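CD180 antigen (Mus musculus, PDB 3T6Q) may cooperate with MD-1 and TLR4 in the innate immune response of B-cells to bacterial lipopolysaccharide, and leads to NF-kappa-B activation. Local coordinates at residues Ala246-Leu251 with His275-Leu280; Glu257-Gln262 with Gln281-Thr286; Val298-Leu303 with Ser322-Leu327. All blocks are in the same frame, centred on the assembly; numbering follows the deposited sequence.

Contact 1: residues Ala246-Leu251 with His275-Leu280; sequences AVFEGL and HCFSGL. With CU (copper (II) ion), chain J.
Torsions in both side chains bring Glu249 and His275 to the same copper ion: the Glu249 chain, its CG beside its own backbone N, folds again at chi2 (-69°), while the imidazole of His275 stands between backbone N and carbonyl carbon (chi1 73°). Neither side chain sets out toward the other; the turns beyond CB swing both ends to the metal. Glu249 OE2 and His275 NE2 each bind the copper ion at 2.0 Å. These two ligand atoms, Glu249 OE2 and His275 NE2, lie 3.2 Å apart, sharing the metal without a hydrogen bond, and OE2 sits at the imidazole edge, near the ring plane. The second ring nitrogen, ND1, is hydrogen-bonded to the carbonyl O of Asn272, which helps fix the rotation of the ring.

Away from the metal the contact is mainly apolar. Phe277 turns its edge to a face of Phe248 in a T-shaped pair, centroids 5.1 Å apart and planes at 72°, with Phe277 CE1 3.6 Å from Phe248 CG. Over one face of Phe277, Leu251 CD2 sits 3.5 Å from the ring centroid, almost on the ring normal, a clear CH-pi contact. Cys276 points toward 246-251, its CB 3.6 Å from Phe248 O, and its SG is joined to Cys252 in a disulfide.

Consecutive turns of the leucine-rich repeat solenoid are thus tied by metal, disulfide and aromatic packing at once. Phe248 and Leu251 reach back to Phe219 of helix 215-221, whereas Phe277 and Leu280 lean on Ile259 of strand 255-260.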
loop_
_atom_site.group_PDB
_atom_site.type_symbol
_atom_site.label_atom_id
_atom_site.label_comp_id
_atom_site.label_asym_id
_atom_site.label_seq_id
_atom_site.Cartn_x
_atom_site.Cartn_y
_atom_site.Cartn_z
ATOM N N ALA A 246 7.986 15.151 -32.721
ATOM C CA ALA A 246 9.158 15.011 -31.821
ATOM C C ALA A 246 9.078 13.849 -30.824
ATOM O O ALA A 246 10.089 13.239 -30.511
ATOM C CB ALA A 246 9.440 16.306 -31.056
ATOM N N VAL A 247 7.878 13.579 -30.295
ATOM C CA VAL A 247 7.696 12.571 -29.274
ATOM C C VAL A 247 8.190 11.181 -29.724
ATOM O O VAL A 247 8.684 10.395 -28.921
ATOM C CB VAL A 247 6.186 12.535 -28.864
ATOM C CG1 VAL A 247 5.850 11.291 -28.069
ATOM C CG2 VAL A 247 5.809 13.808 -28.081
ATOM N N PHE A 248 8.049 10.881 -31.010
ATOM C CA PHE A 248 8.204 9.503 -31.525
ATOM C C PHE A 248 9.571 9.158 -32.128
ATOM O O PHE A 248 9.746 8.066 -32.686
ATOM C CB PHE A 248 7.115 9.233 -32.564
ATOM C CG PHE A 248 5.722 9.453 -32.019
ATOM C CD1 PHE A 248 5.210 8.612 -31.012
ATOM C CD2 PHE A 248 4.946 10.501 -32.475
ATOM C CE1 PHE A 248 3.925 8.806 -30.494
ATOM C CE2 PHE A 248 3.661 10.716 -31.943
ATOM C CZ PHE A 248 3.156 9.863 -30.960
ATOM N N GLU A 249 10.514 10.089 -32.020
ATOM C CA GLU A 249 11.861 9.944 -32.636
ATOM C C GLU A 249 12.515 8.584 -32.357
ATOM O O GLU A 249 13.071 7.961 -33.275
ATOM C CB GLU A 249 12.752 11.114 -32.164
ATOM C CG GLU A 249 12.357 12.448 -32.810
ATOM C CD GLU A 249 12.651 12.508 -34.308
ATOM O OE1 GLU A 249 13.778 12.967 -34.680
ATOM O OE2 GLU A 249 11.788 12.114 -35.151
ATOM N N GLY A 250 12.423 8.108 -31.104
ATOM C CA GLY A 250 13.030 6.816 -30.710
ATOM C C GLY A 250 12.475 5.611 -31.451
ATOM O O GLY A 250 13.125 4.567 -31.578
ATOM N N LEU A 251 11.256 5.715 -31.944
ATOM C CA LEU A 251 10.673 4.555 -32.654
ATOM C C LEU A 251 11.448 4.140 -33.920
ATOM O O LEU A 251 11.323 3.002 -34.369
ATOM C CB LEU A 251 9.223 4.876 -33.062
ATOM C CG LEU A 251 8.231 3.780 -33.410
ATOM C CD1 LEU A 251 8.186 2.716 -32.308
ATOM C CD2 LEU A 251 6.858 4.464 -33.522
ATOM N N HIS A 275 6.191 9.720 -39.317
ATOM C CA HIS A 275 7.340 9.355 -40.175
ATOM C C HIS A 275 8.271 8.302 -39.577
ATOM O O HIS A 275 8.931 7.627 -40.349
ATOM C CB HIS A 275 8.139 10.594 -40.625
ATOM C CG HIS A 275 8.970 11.219 -39.526
ATOM N ND1 HIS A 275 8.506 12.199 -38.715
ATOM C CD2 HIS A 275 10.277 10.950 -39.108
ATOM C CE1 HIS A 275 9.468 12.560 -37.838
ATOM N NE2 HIS A 275 10.551 11.793 -38.079
ATOM N N CYS A 276 8.318 8.138 -38.231
ATOM C CA CYS A 276 9.054 7.011 -37.616
ATOM C C CYS A 276 8.339 5.647 -37.516
ATOM O O CYS A 276 8.897 4.689 -36.922
ATOM C CB CYS A 276 9.661 7.387 -36.243
ATOM S SG CYS A 276 11.181 8.357 -36.438
ATOM N N PHE A 277 7.160 5.528 -38.117
ATOM C CA PHE A 277 6.297 4.364 -37.871
ATOM C C PHE A 277 6.385 3.391 -39.028
ATOM O O PHE A 277 5.586 2.450 -39.113
ATOM C CB PHE A 277 4.807 4.793 -37.677
ATOM C CG PHE A 277 4.520 5.462 -36.344
ATOM C CD1 PHE A 277 5.093 6.679 -36.000
ATOM C CD2 PHE A 277 3.637 4.853 -35.425
ATOM C CE1 PHE A 277 4.774 7.295 -34.780
ATOM C CE2 PHE A 277 3.348 5.433 -34.195
ATOM C CZ PHE A 277 3.906 6.667 -33.863
ATOM N N SER A 278 7.373 3.546 -39.913
ATOM C CA SER A 278 7.352 2.744 -41.125
ATOM C C SER A 278 7.498 1.241 -40.918
ATOM O O SER A 278 7.044 0.472 -41.757
ATOM C CB SER A 278 8.292 3.278 -42.243
ATOM O OG SER A 278 9.606 3.290 -41.763
ATOM N N GLY A 279 8.080 0.783 -39.812
ATOM C CA GLY A 279 8.033 -0.688 -39.538
ATOM C C GLY A 279 6.702 -1.261 -38.992
ATOM O O GLY A 279 6.498 -2.483 -38.965
ATOM N N LEU A 280 5.789 -0.398 -38.555
ATOM C CA LEU A 280 4.561 -0.894 -37.881
ATOM C C LEU A 280 3.609 -1.654 -38.789
ATOM O O LEU A 280 3.376 -1.281 -39.943
ATOM C CB LEU A 280 3.766 0.227 -37.190
ATOM C CG LEU A 280 4.140 0.682 -35.766
ATOM C CD1 LEU A 280 3.909 -0.388 -34.720
ATOM C CD2 LEU A 280 5.578 1.199 -35.686
HETATM CU CU CU J . 12.253 12.330 -37.086
#

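Contact 2: residues Glu257-Gln262 with Gln281-Thr286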
loop_
_atom_site.group_PDB
_atom_site.type_symbol
_atom_site.label_atom_id
_atom_site.label_comp_id
_atom_site.label_asym_id
_atom_site.label_seq_id
_atom_site.Cartn_x
_atom_site.Cartn_y
_atom_site.Cartn_z
ATOM N N GLU A 257 5.793 -4.431 -33.859
ATOM C CA GLU A 257 4.753 -4.882 -34.782
ATOM C C GLU A 257 3.468 -4.055 -34.636
ATOM O O GLU A 257 2.876 -3.662 -35.632
ATOM C CB GLU A 257 4.414 -6.349 -34.551
ATOM C CG GLU A 257 3.957 -7.075 -35.800
ATOM C CD GLU A 257 5.125 -7.611 -36.643
ATOM O OE1 GLU A 257 4.976 -8.734 -37.198
ATOM O OE2 GLU A 257 6.183 -6.926 -36.747
ATOM N N SER A 258 3.062 -3.782 -33.393
ATOM C CA SER A 258 1.743 -3.205 -33.127
ATOM C C SER A 258 1.875 -2.215 -32.010
ATOM O O SER A 258 2.521 -2.513 -30.993
ATOM C CB SER A 258 0.739 -4.317 -32.768
ATOM O OG SER A 258 -0.509 -3.780 -32.358
ATOM N N ILE A 259 1.263 -1.043 -32.180
ATOM C CA ILE A 259 1.357 -0.010 -31.148
ATOM C C ILE A 259 -0.019 0.569 -30.879
ATOM O O ILE A 259 -0.830 0.776 -31.824
ATOM C CB ILE A 259 2.379 1.099 -31.497
ATOM C CG1 ILE A 259 2.517 2.123 -30.371
ATOM C CG2 ILE A 259 2.036 1.783 -32.804
ATOM C CD1 ILE A 259 3.773 3.009 -30.545
ATOM N N ASN A 260 -0.281 0.855 -29.593
ATOM C CA ASN A 260 -1.565 1.466 -29.215
ATOM C C ASN A 260 -1.233 2.810 -28.582
ATOM O O ASN A 260 -0.355 2.894 -27.690
ATOM C CB ASN A 260 -2.308 0.531 -28.209
ATOM C CG ASN A 260 -3.699 1.076 -27.846
ATOM O OD1 ASN A 260 -3.809 2.154 -27.277
ATOM N ND2 ASN A 260 -4.723 0.339 -28.162
ATOM N N LEU A 261 -1.896 3.872 -29.038
ATOM C CA LEU A 261 -1.707 5.193 -28.503
ATOM C C LEU A 261 -3.051 5.822 -28.080
ATOM O O LEU A 261 -3.245 7.036 -28.196
ATOM C CB LEU A 261 -1.017 6.072 -29.592
ATOM C CG LEU A 261 0.473 5.722 -29.763
ATOM C CD1 LEU A 261 1.089 6.188 -31.077
ATOM C CD2 LEU A 261 1.273 6.259 -28.549
ATOM N N GLN A 262 -3.981 5.002 -27.613
ATOM C CA GLN A 262 -5.321 5.537 -27.344
ATOM C C GLN A 262 -5.334 6.730 -26.361
ATOM O O GLN A 262 -4.503 6.797 -25.430
ATOM C CB GLN A 262 -6.233 4.403 -26.838
ATOM C CG GLN A 262 -5.872 3.902 -25.416
ATOM C CD GLN A 262 -7.103 3.351 -24.678
ATOM O OE1 GLN A 262 -7.866 2.582 -25.222
ATOM N NE2 GLN A 262 -7.279 3.756 -23.433
ATOM N N GLN A 281 3.054 -2.730 -38.239
ATOM C CA GLN A 281 1.994 -3.444 -38.915
ATOM C C GLN A 281 0.609 -2.986 -38.459
ATOM O O GLN A 281 -0.342 -3.036 -39.245
ATOM C CB GLN A 281 2.163 -4.951 -38.710
ATOM C CG GLN A 281 3.519 -5.495 -39.236
ATOM C CD GLN A 281 3.758 -5.217 -40.702
ATOM O OE1 GLN A 281 3.022 -5.691 -41.576
ATOM N NE2 GLN A 281 4.807 -4.458 -40.987
ATOM N N GLU A 282 0.485 -2.590 -37.186
ATOM C CA GLU A 282 -0.823 -2.249 -36.635
ATOM C C GLU A 282 -0.682 -0.992 -35.813
ATOM O O GLU A 282 0.289 -0.865 -35.029
ATOM C CB GLU A 282 -1.341 -3.326 -35.692
ATOM C CG GLU A 282 -1.306 -4.721 -36.256
ATOM C CD GLU A 282 -2.157 -5.681 -35.422
ATOM O OE1 GLU A 282 -2.910 -5.215 -34.483
ATOM O OE2 GLU A 282 -2.051 -6.894 -35.714
ATOM N N LEU A 283 -1.622 -0.067 -36.004
ATOM C CA LEU A 283 -1.591 1.203 -35.265
ATOM C C LEU A 283 -3.000 1.482 -34.714
ATOM O O LEU A 283 -4.012 1.444 -35.450
ATOM C CB LEU A 283 -1.114 2.370 -36.160
ATOM C CG LEU A 283 -1.359 3.808 -35.681
ATOM C CD1 LEU A 283 -0.498 4.039 -34.436
ATOM C CD2 LEU A 283 -0.942 4.706 -36.830
ATOM N N ASP A 284 -3.060 1.748 -33.423
ATOM C CA ASP A 284 -4.368 1.997 -32.768
ATOM C C ASP A 284 -4.438 3.430 -32.245
ATOM O O ASP A 284 -3.731 3.789 -31.289
ATOM C CB ASP A 284 -4.587 1.009 -31.609
ATOM C CG ASP A 284 -6.039 1.003 -31.115
ATOM O OD1 ASP A 284 -6.639 2.112 -30.958
ATOM O OD2 ASP A 284 -6.585 -0.119 -30.939
ATOM N N LEU A 285 -5.328 4.231 -32.827
ATOM C CA LEU A 285 -5.503 5.646 -32.415
ATOM C C LEU A 285 -6.906 5.904 -31.841
ATOM O O LEU A 285 -7.501 6.959 -32.082
ATOM C CB LEU A 285 -5.204 6.549 -33.597
ATOM C CG LEU A 285 -3.741 6.478 -34.123
ATOM C CD1 LEU A 285 -3.630 7.203 -35.464
ATOM C CD2 LEU A 285 -2.766 7.104 -33.119
ATOM N N THR A 286 -7.427 4.915 -31.103
ATOM C CA THR A 286 -8.752 4.987 -30.488
ATOM C C THR A 286 -8.897 6.240 -29.614
ATOM O O THR A 286 -8.028 6.515 -28.751
ATOM C CB THR A 286 -9.030 3.745 -29.628
ATOM O OG1 THR A 286 -9.105 2.602 -30.470
ATOM C CG2 THR A 286 -10.424 3.910 -28.882
#
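Asn260 and Asp284 run alongside each other in the same direction, on neighbouring parallel strands of the leucine-rich repeat solenoid. The axes of strands 258-260 and 282-284 come within 4.8 Å and are almost exactly parallel, the strands joined by a regular series of backbone hydrogen bonds. Where the chain turns at Glu257, its O accepts from two donors, the N-H groups of Gln281 and Glu282.

The side chain of Asp284 illustrates how such a ladder is finished. Its CB rests 3.8 Å from Ile259 O and also meets the amide of Asn260. CG, placed anti to the backbone N (chi1 -167°), comes 3.3 Å from Asn260 ND2, the amide and carboxylate planes being 32° apart. At the tip the two oxygens behave differently. OD2 is 3.4 Å from Asn260 ND2, but the angle is too poor for a hydrogen bond; OD1 reaches forward along its own chain and accepts from both the N-H and the hydroxyl of Thr286, the former closing an Asx turn. Asn260 OD1 makes the equivalent Asx turn with Gln262 N, so the chain is bent in the same manner where both strands end.

Ser258 and Glu282 share the face of Asn260 and Asp284, whereas Ile259 and Leu283 point to the other, into the hydrophobic core, with Ile259 CG2 3.8 Å from Leu283 CD1. Gln262 NE2 donates to Thr234 O and to the backbone of another protein's chain, which puts the ends of these strands at an interface of the assembly. Of the two bonds from Thr286, that from OG1 meets the syn lone pair of Asp284 OD1 at 2.6 Å.

Contact 3: residues Val298-Leu303 with Ser322-Leu327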
loop_
_atom_site.group_PDB
_atom_site.type_symbol
_atom_site.label_atom_id
_atom_site.label_comp_id
_atom_site.label_asym_id
_atom_site.label_seq_id
_atom_site.Cartn_x
_atom_site.Cartn_y
_atom_site.Cartn_z
ATOM N N VAL A 298 3.048 10.741 -44.011
ATOM C CA VAL A 298 4.142 9.787 -44.333
ATOM C C VAL A 298 4.370 8.727 -43.222
ATOM O O VAL A 298 4.100 9.000 -42.029
ATOM C CB VAL A 298 5.485 10.533 -44.602
ATOM C CG1 VAL A 298 5.406 11.325 -45.912
ATOM C CG2 VAL A 298 5.772 11.484 -43.448
ATOM N N GLY A 299 4.857 7.542 -43.631
ATOM C CA GLY A 299 5.385 6.544 -42.688
ATOM C C GLY A 299 4.428 5.387 -42.386
ATOM O O GLY A 299 4.714 4.529 -41.545
ATOM N N LEU A 300 3.298 5.340 -43.090
ATOM C CA LEU A 300 2.299 4.314 -42.839
ATOM C C LEU A 300 1.929 3.640 -44.146
ATOM O O LEU A 300 0.906 2.990 -44.244
ATOM C CB LEU A 300 1.037 4.960 -42.189
ATOM C CG LEU A 300 1.294 5.658 -40.847
ATOM C CD1 LEU A 300 -0.016 6.314 -40.403
ATOM C CD2 LEU A 300 1.762 4.700 -39.734
ATOM N N SER A 301 2.762 3.791 -45.182
ATOM C CA SER A 301 2.386 3.235 -46.482
ATOM C C SER A 301 2.341 1.673 -46.511
ATOM O O SER A 301 1.720 1.080 -47.419
ATOM C CB SER A 301 3.354 3.789 -47.552
ATOM O OG SER A 301 4.553 3.048 -47.471
ATOM N N THR A 302 3.016 1.013 -45.561
ATOM C CA THR A 302 2.963 -0.472 -45.417
ATOM C C THR A 302 2.235 -0.979 -44.156
ATOM O O THR A 302 2.227 -2.184 -43.878
ATOM C CB THR A 302 4.357 -1.160 -45.571
ATOM O OG1 THR A 302 5.160 -0.885 -44.419
ATOM C CG2 THR A 302 5.116 -0.652 -46.844
ATOM N N LEU A 303 1.554 -0.070 -43.435
ATOM C CA LEU A 303 0.701 -0.458 -42.322
ATOM C C LEU A 303 -0.405 -1.408 -42.805
ATOM O O LEU A 303 -0.993 -1.161 -43.866
ATOM C CB LEU A 303 0.029 0.817 -41.714
ATOM C CG LEU A 303 -0.718 0.617 -40.399
ATOM C CD1 LEU A 303 0.285 0.421 -39.270
ATOM C CD2 LEU A 303 -1.633 1.835 -40.205
ATOM N N SER A 322 -5.662 7.527 -49.017
ATOM C CA SER A 322 -4.457 7.529 -49.867
ATOM C C SER A 322 -3.190 7.347 -49.001
ATOM O O SER A 322 -2.188 6.891 -49.490
ATOM C CB SER A 322 -4.364 8.843 -50.676
ATOM O OG SER A 322 -4.311 9.962 -49.764
ATOM N N ASN A 323 -3.248 7.690 -47.716
ATOM C CA ASN A 323 -2.144 7.456 -46.781
ATOM C C ASN A 323 -1.831 5.979 -46.508
ATOM O O ASN A 323 -0.751 5.661 -46.039
ATOM C CB ASN A 323 -2.453 8.085 -45.439
ATOM C CG ASN A 323 -2.471 9.588 -45.500
ATOM O OD1 ASN A 323 -1.689 10.209 -46.235
ATOM N ND2 ASN A 323 -3.367 10.199 -44.715
ATOM N N PHE A 324 -2.794 5.081 -46.731
ATOM C CA PHE A 324 -2.642 3.703 -46.219
ATOM C C PHE A 324 -2.873 2.649 -47.303
ATOM O O PHE A 324 -3.762 1.792 -47.130
ATOM C CB PHE A 324 -3.631 3.450 -45.065
ATOM C CG PHE A 324 -3.797 4.623 -44.137
ATOM C CD1 PHE A 324 -2.778 4.978 -43.274
ATOM C CD2 PHE A 324 -4.986 5.346 -44.127
ATOM C CE1 PHE A 324 -2.917 6.043 -42.401
ATOM C CE2 PHE A 324 -5.141 6.404 -43.249
ATOM C CZ PHE A 324 -4.103 6.760 -42.404
ATOM N N PRO A 325 -2.083 2.675 -48.393
ATOM C CA PRO A 325 -2.407 1.749 -49.492
ATOM C C PRO A 325 -2.270 0.245 -49.165
ATOM O O PRO A 325 -2.879 -0.588 -49.884
ATOM C CB PRO A 325 -1.414 2.142 -50.594
ATOM C CG PRO A 325 -0.263 2.780 -49.860
ATOM C CD PRO A 325 -0.903 3.502 -48.707
ATOM N N SER A 326 -1.531 -0.120 -48.102
ATOM C CA SER A 326 -1.383 -1.557 -47.770
ATOM C C SER A 326 -2.469 -2.097 -46.817
ATOM O O SER A 326 -2.494 -3.303 -46.526
ATOM C CB SER A 326 0.013 -1.857 -47.168
ATOM O OG SER A 326 1.001 -1.430 -48.075
ATOM N N LEU A 327 -3.364 -1.238 -46.321
ATOM C CA LEU A 327 -4.309 -1.698 -45.268
ATOM C C LEU A 327 -5.123 -2.932 -45.613
ATOM O O LEU A 327 -5.709 -3.011 -46.708
ATOM C CB LEU A 327 -5.332 -0.630 -44.896
ATOM C CG LEU A 327 -5.092 0.406 -43.825
ATOM C CD1 LEU A 327 -6.450 0.970 -43.364
ATOM C CD2 LEU A 327 -4.208 -0.055 -42.672
HETATM O O HOH W 1 1.623 6.918 -45.192
HETATM O O HOH W 2 -0.890 1.079 -45.568
#
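Leu300 runs alongside Phe324 where two turns of the leucine-rich repeat solenoid stack, each segment carrying a type I turn that leads into the next strand: Leu300 to Leu303 in one, Phe324 to Leu327 in the other. The inner part is closely packed. Leu300 CD1 meets Phe324 CE1 at 3.5 Å, coming to the edge of the ring near its plane, while the CB of Asn323 sits over the centre of one face. Leu303 and Leu327 repeat the parallel pairing a step further on, their CD2 atoms 4.0 Å apart. These leucines and the phenylalanine extend the core around Leu283 and Leu306 of the adjacent strands, and the Asn323 amide is held by the backbones of Pro294 and Leu297.

Between the two turns, water bridges backbone groups that do not meet directly. One molecule accepts from Leu300 N and donates to Asn323 O, at 2.8 Å from that oxygen. A second donates to Leu300 O and Leu303 O and accepts from Ser326 N, so it links polar groups of both turns. Leu303 O and Leu327 N, 3.4 Å apart, have too poor an angle for a hydrogen bond.

The solvent side is looser, formed by the exposed residues Ser301, Thr302 and Pro325. Here Pro325 lays its CG 3.6 Å from Ser301 O, beside the one direct hydrogen bond across the contact. With OG anti to its own carbonyl carbon (chi1 -57°), Ser326 donates in the plane of the Ser301 carbonyl, to a lone pair of Ser301 O, OG to O 2.7 Å.

How the contacts relate
From the N terminus the chain passes 246-251 and then 257-262 before either finds its partner. Residues 275-280 close the loop of contact 1, and 281-286, which follow without a break, close that of contact 2, so the two contacts cross. Contact 3 comes later, in series: 298-303 opens it and 322-327 closes it one turn on. Contact 2 joins the strands of successive repeats, whereas contacts 1 and 3 join the loops that precede such strands. The hydrophobic core unites them: Leu280 CD1 of contact 1 packs on Ile259 CG2 of contact 2, and Leu300 CD2 of contact 3 touches both Phe277 CB and Leu283 CD2.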